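Local coordinates for putative glycoside hydrolase (Parabacteroides distasonis ATCC 8503, PDB 3GYC), which probably hydrolyses glycosidic bonds as a cellulase-like member of the TIM-barrel glycoside hydrolases, at residues Y36-E48 and N95-I108. Sequence-based numbering, arbitrary orientation. Where two conformers were deposited one is given.
Sequences YEDWDQVLDELSE and NLNLFLSKCKERDI
Arg106 reaches across to helix 39-48 and grips Asp44 side-on: NE (2.8 Å) and NH2 (3.0 Å) both donate to Asp44 OD1, which lies nearly in the guanidinium plane. NH2 also meets the anti lone pair of Asp40 OD1, though tilted from that plane, while Lys102 NZ takes the syn side of Asp40 OD2 at 2.9 Å. NH1 bonds back to Lys102 O, in the last turn of helix 95-105, and Leu43 CB covers one face of the guanidinium. Shortening Arg106 to an alanine would probably leave Asp44 without its partner across the contact and Asp40 with Lys102 as its remaining tie there. Toward the barrel strands, below these charges, the packing turns apolar. Trp39 is a knob among Asn95, Leu98, Phe99 and Lys102, and Phe99, its CG anti to the backbone N (chi1 -177°), turns its ring edge onto the indole face in a T-shaped stack, planes 76° apart. Leu43 CD1 presses on Lys102 CB at 3.4 Å, tight for two carbons; Leu43 CD2 faces Ile108 CD1. The pair illustrates neighbouring helices on a TIM barrel's outer wall, crossing at -37°: Leu43 and Ile108 rest on Ile54 of strand 53-57, Leu43 and Phe99 on Trp22 of strand 17-23, and Leu96 meets helix 130-146.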
loop_
_atom_site.group_PDB
_atom_site.type_symbol
_atom_site.label_atom_id
_atom_site.label_comp_id
_atom_site.label_asym_id
_atom_site.label_seq_id
_atom_site.Cartn_x
_atom_site.Cartn_y
_atom_site.Cartn_z
ATOM N N TYR A 36 13.128 -2.070 -12.284
ATOM C CA TYR A 36 12.886 -0.650 -12.256
ATOM C C TYR A 36 14.043 0.251 -12.689
ATOM O O TYR A 36 14.077 1.412 -12.351
ATOM C CB TYR A 36 12.375 -0.247 -10.890
ATOM C CG TYR A 36 11.133 -0.951 -10.468
ATOM C CD1 TYR A 36 11.184 -2.259 -9.965
ATOM C CD2 TYR A 36 9.892 -0.331 -10.564
ATOM C CE1 TYR A 36 10.022 -2.932 -9.538
ATOM C CE2 TYR A 36 8.721 -0.997 -10.155
ATOM C CZ TYR A 36 8.795 -2.296 -9.676
ATOM O OH TYR A 36 7.621 -2.924 -9.309
ATOM N N GLU A 37 14.947 -0.313 -13.486
ATOM C CA GLU A 37 16.060 0.424 -14.052
ATOM C C GLU A 37 15.637 1.585 -14.949
ATOM O O GLU A 37 16.207 2.671 -14.844
ATOM C CB GLU A 37 16.960 -0.493 -14.843
ATOM C CG GLU A 37 17.702 -1.548 -14.035
ATOM C CD GLU A 37 18.383 -2.519 -14.979
ATOM O OE1 GLU A 37 17.737 -3.489 -15.439
ATOM O OE2 GLU A 37 19.573 -2.296 -15.284
ATOM N N ASP A 38 14.652 1.359 -15.819
ATOM C CA ASP A 38 14.181 2.388 -16.762
ATOM C C ASP A 38 12.767 2.801 -16.377
ATOM O O ASP A 38 11.786 2.124 -16.728
ATOM C CB ASP A 38 14.242 1.842 -18.197
ATOM C CG ASP A 38 13.896 2.900 -19.227
ATOM O OD1 ASP A 38 13.301 3.942 -18.849
ATOM O OD2 ASP A 38 14.224 2.707 -20.405
ATOM N N TRP A 39 12.665 3.877 -15.606
ATOM C CA TRP A 39 11.379 4.350 -15.140
ATOM C C TRP A 39 10.418 4.758 -16.253
ATOM O O TRP A 39 9.216 4.549 -16.112
ATOM C CB TRP A 39 11.500 5.527 -14.160
ATOM C CG TRP A 39 12.073 5.220 -12.828
ATOM C CD1 TRP A 39 11.964 4.061 -12.120
ATOM C CD2 TRP A 39 12.833 6.123 -12.010
ATOM N NE1 TRP A 39 12.638 4.177 -10.915
ATOM C CE2 TRP A 39 13.174 5.439 -10.833
ATOM C CE3 TRP A 39 13.240 7.444 -12.165
ATOM C CZ2 TRP A 39 13.870 6.036 -9.807
ATOM C CZ3 TRP A 39 13.952 8.038 -11.147
ATOM C CH2 TRP A 39 14.266 7.338 -9.989
ATOM N N ASP A 40 10.923 5.330 -17.327
ATOM C CA ASP A 40 10.071 5.678 -18.488
ATOM C C ASP A 40 9.458 4.441 -19.102
ATOM O O ASP A 40 8.216 4.413 -19.352
ATOM C CB ASP A 40 10.831 6.468 -19.542
ATOM C CG ASP A 40 11.204 7.849 -19.036
ATOM O OD1 ASP A 40 10.298 8.682 -18.908
ATOM O OD2 ASP A 40 12.382 8.103 -18.759
ATOM N N GLN A 41 10.269 3.406 -19.275
ATOM C CA GLN A 41 9.744 2.183 -19.864
ATOM C C GLN A 41 8.685 1.540 -18.954
ATOM O O GLN A 41 7.631 1.149 -19.450
ATOM C CB GLN A 41 10.846 1.178 -20.193
ATOM C CG GLN A 41 10.352 -0.150 -20.816
ATOM C CD GLN A 41 9.513 0.018 -22.078
ATOM O OE1 GLN A 41 9.589 1.053 -22.775
ATOM N NE2 GLN A 41 8.727 -1.023 -22.409
ATOM N N VAL A 42 8.952 1.433 -17.650
ATOM C CA VAL A 42 7.971 0.762 -16.773
ATOM C C VAL A 42 6.723 1.627 -16.524
ATOM O O VAL A 42 5.619 1.091 -16.375
ATOM C CB VAL A 42 8.585 0.129 -15.514
ATOM C CG1 VAL A 42 9.658 -0.873 -15.950
ATOM C CG2 VAL A 42 9.193 1.182 -14.561
ATOM N N LEU A 43 6.881 2.952 -16.517
ATOM C CA LEU A 43 5.723 3.828 -16.400
ATOM C C LEU A 43 4.884 3.789 -17.736
ATOM O O LEU A 43 3.693 3.913 -17.681
ATOM C CB LEU A 43 6.122 5.237 -16.045
ATOM C CG LEU A 43 6.645 5.467 -14.625
ATOM C CD1 LEU A 43 7.220 6.921 -14.624
ATOM C CD2 LEU A 43 5.567 5.243 -13.576
ATOM N N ASP A 44 5.503 3.605 -18.888
ATOM C CA ASP A 44 4.763 3.459 -20.156
ATOM C C ASP A 44 3.975 2.144 -20.101
ATOM O O ASP A 44 2.835 2.117 -20.495
ATOM C CB ASP A 44 5.694 3.491 -21.371
ATOM C CG ASP A 44 6.339 4.863 -21.606
ATOM O OD1 ASP A 44 5.873 5.867 -21.036
ATOM O OD2 ASP A 44 7.285 4.945 -22.437
ATOM N N GLU A 45 4.595 1.082 -19.590
ATOM C CA GLU A 45 3.970 -0.247 -19.435
ATOM C C GLU A 45 2.789 -0.209 -18.462
ATOM O O GLU A 45 1.743 -0.839 -18.657
ATOM C CB GLU A 45 5.010 -1.272 -18.989
ATOM C CG GLU A 45 6.030 -1.637 -20.051
ATOM C CD GLU A 45 7.159 -2.587 -19.563
ATOM O OE1 GLU A 45 7.128 -3.143 -18.438
ATOM O OE2 GLU A 45 8.140 -2.754 -20.321
ATOM N N LEU A 46 2.983 0.503 -17.373
ATOM C CA LEU A 46 1.962 0.740 -16.383
ATOM C C LEU A 46 0.747 1.447 -17.035
ATOM O O LEU A 46 -0.373 1.033 -16.836
ATOM C CB LEU A 46 2.522 1.655 -15.261
ATOM C CG LEU A 46 1.580 1.882 -14.084
ATOM C CD1 LEU A 46 1.310 0.529 -13.424
ATOM C CD2 LEU A 46 2.062 2.930 -13.094
ATOM N N SER A 47 0.984 2.514 -17.781
ATOM C CA SER A 47 -0.125 3.246 -18.457
ATOM C C SER A 47 -0.817 2.408 -19.507
ATOM O O SER A 47 -2.028 2.494 -19.657
ATOM C CB SER A 47 0.385 4.504 -19.126
ATOM O OG SER A 47 0.868 5.393 -18.150
ATOM N N GLU A 48 -0.035 1.643 -20.269
ATOM C CA GLU A 48 -0.566 0.729 -21.298
ATOM C C GLU A 48 -1.539 -0.273 -20.637
ATOM O O GLU A 48 -2.527 -0.695 -21.239
ATOM C CB GLU A 48 0.601 -0.009 -21.961
ATOM C CG GLU A 48 0.217 -1.058 -22.987
ATOM C CD GLU A 48 1.388 -1.937 -23.507
ATOM O OE1 GLU A 48 2.472 -2.059 -22.844
ATOM O OE2 GLU A 48 1.188 -2.579 -24.580
ATOM N N ASN A 95 16.190 11.666 -7.019
ATOM C CA ASN A 95 15.456 10.497 -7.580
ATOM C C ASN A 95 13.951 10.527 -7.347
ATOM O O ASN A 95 13.191 10.259 -8.292
ATOM C CB ASN A 95 16.026 9.166 -7.106
ATOM C CG ASN A 95 17.217 8.726 -7.917
ATOM O OD1 ASN A 95 17.423 9.233 -9.008
ATOM N ND2 ASN A 95 18.034 7.759 -7.374
ATOM N N LEU A 96 13.507 10.928 -6.158
ATOM C CA LEU A 96 12.076 10.980 -5.885
ATOM C C LEU A 96 11.413 12.017 -6.771
ATOM O O LEU A 96 10.412 11.730 -7.444
ATOM C CB LEU A 96 11.782 11.224 -4.402
ATOM C CG LEU A 96 10.323 11.422 -4.020
ATOM C CD1 LEU A 96 9.444 10.159 -4.402
ATOM C CD2 LEU A 96 10.167 11.812 -2.544
ATOM N N ASN A 97 11.976 13.219 -6.797
ATOM C CA ASN A 97 11.383 14.264 -7.632
ATOM C C ASN A 97 11.445 13.921 -9.128
ATOM O O ASN A 97 10.529 14.313 -9.900
ATOM C CB ASN A 97 11.956 15.627 -7.291
ATOM C CG ASN A 97 11.408 16.186 -5.961
ATOM O OD1 ASN A 97 10.710 15.507 -5.190
ATOM N ND2 ASN A 97 11.707 17.426 -5.711
ATOM N N LEU A 98 12.509 13.211 -9.534
ATOM C CA LEU A 98 12.627 12.739 -10.933
ATOM C C LEU A 98 11.506 11.772 -11.240
ATOM O O LEU A 98 10.844 11.912 -12.244
ATOM C CB LEU A 98 14.005 12.129 -11.266
ATOM C CG LEU A 98 15.154 13.136 -11.455
ATOM C CD1 LEU A 98 16.590 12.470 -11.437
ATOM C CD2 LEU A 98 14.986 13.996 -12.701
ATOM N N PHE A 99 11.321 10.777 -10.374
ATOM C CA PHE A 99 10.257 9.812 -10.515
ATOM C C PHE A 99 8.869 10.479 -10.536
ATOM O O PHE A 99 8.022 10.140 -11.404
ATOM C CB PHE A 99 10.341 8.765 -9.400
ATOM C CG PHE A 99 9.301 7.676 -9.524
ATOM C CD1 PHE A 99 9.494 6.648 -10.447
ATOM C CD2 PHE A 99 8.121 7.730 -8.814
ATOM C CE1 PHE A 99 8.543 5.664 -10.605
ATOM C CE2 PHE A 99 7.190 6.738 -8.962
ATOM C CZ PHE A 99 7.401 5.716 -9.891
ATOM N N LEU A 100 8.645 11.435 -9.628
ATOM C CA LEU A 100 7.382 12.161 -9.568
ATOM C C LEU A 100 7.157 12.959 -10.822
ATOM O O LEU A 100 6.023 12.995 -11.296
ATOM C CB LEU A 100 7.249 13.034 -8.316
ATOM C CG LEU A 100 7.245 12.338 -6.964
ATOM C CD1 LEU A 100 7.306 13.405 -5.824
ATOM C CD2 LEU A 100 6.038 11.371 -6.733
ATOM N N SER A 101 8.210 13.562 -11.404
ATOM C CA SER A 101 8.057 14.301 -12.653
ATOM C C SER A 101 7.613 13.420 -13.808
ATOM O O SER A 101 6.816 13.854 -14.689
ATOM C CB SER A 101 9.365 14.993 -13.023
ATOM O OG SER A 101 9.743 15.838 -11.970
ATOM N N LYS A 102 8.114 12.190 -13.831
ATOM C CA LYS A 102 7.737 11.238 -14.878
ATOM C C LYS A 102 6.272 10.809 -14.700
ATOM O O LYS A 102 5.550 10.625 -15.712
ATOM C CB LYS A 102 8.679 10.025 -14.922
ATOM C CG LYS A 102 10.114 10.391 -15.315
ATOM C CD LYS A 102 11.015 9.154 -15.330
ATOM C CE LYS A 102 12.521 9.558 -15.571
ATOM N NZ LYS A 102 12.843 10.186 -16.861
ATOM N N CYS A 103 5.833 10.691 -13.449
ATOM C CA CYS A 103 4.423 10.442 -13.159
ATOM C C CYS A 103 3.544 11.581 -13.638
ATOM O O CYS A 103 2.562 11.353 -14.359
ATOM C CB CYS A 103 4.193 10.168 -11.667
ATOM S SG CYS A 103 4.944 8.602 -11.163
ATOM N N LYS A 104 3.943 12.817 -13.332
ATOM C CA LYS A 104 3.174 14.004 -13.719
ATOM C C LYS A 104 3.000 14.104 -15.214
ATOM O O LYS A 104 1.934 14.462 -15.696
ATOM C CB LYS A 104 3.855 15.265 -13.207
ATOM C CG LYS A 104 3.149 16.549 -13.528
ATOM C CD LYS A 104 3.863 17.692 -12.827
ATOM C CE LYS A 104 3.174 19.024 -13.044
ATOM N NZ LYS A 104 3.213 19.396 -14.490
ATOM N N GLU A 105 4.066 13.829 -15.936
ATOM C CA GLU A 105 4.084 13.884 -17.381
ATOM C C GLU A 105 3.026 12.974 -17.986
ATOM O O GLU A 105 2.523 13.278 -19.027
ATOM C CB GLU A 105 5.470 13.445 -17.895
ATOM C CG GLU A 105 5.581 13.276 -19.384
ATOM N N ARG A 106 2.705 11.888 -17.295
ATOM C CA ARG A 106 1.774 10.870 -17.758
ATOM C C ARG A 106 0.442 10.896 -17.001
ATOM O O ARG A 106 -0.330 9.957 -17.099
ATOM C CB ARG A 106 2.431 9.498 -17.586
ATOM C CG ARG A 106 3.715 9.256 -18.388
ATOM C CD ARG A 106 4.439 7.939 -17.968
ATOM N NE ARG A 106 5.551 7.636 -18.865
ATOM C CZ ARG A 106 6.700 8.304 -18.875
ATOM N NH1 ARG A 106 6.923 9.311 -18.026
ATOM N NH2 ARG A 106 7.641 7.979 -19.730
ATOM N N ASP A 107 0.162 11.974 -16.273
ATOM C CA ASP A 107 -1.053 12.084 -15.425
ATOM C C ASP A 107 -1.246 10.893 -14.492
ATOM O O ASP A 107 -2.345 10.375 -14.371
ATOM C CB ASP A 107 -2.354 12.312 -16.236
ATOM C CG ASP A 107 -3.619 12.462 -15.313
ATOM O OD1 ASP A 107 -3.494 12.927 -14.122
ATOM O OD2 ASP A 107 -4.747 12.098 -15.757
ATOM N N ILE A 108 -0.176 10.427 -13.876
ATOM C CA ILE A 108 -0.234 9.355 -12.892
ATOM C C ILE A 108 -0.110 10.114 -11.560
ATOM O O ILE A 108 0.785 10.975 -11.402
ATOM C CB ILE A 108 0.930 8.362 -13.049
ATOM C CG1 ILE A 108 0.744 7.516 -14.323
ATOM C CG2 ILE A 108 0.987 7.416 -11.909
ATOM C CD1 ILE A 108 1.989 6.820 -14.793
HETATM O O HOH W 1 8.970 6.967 -22.430
#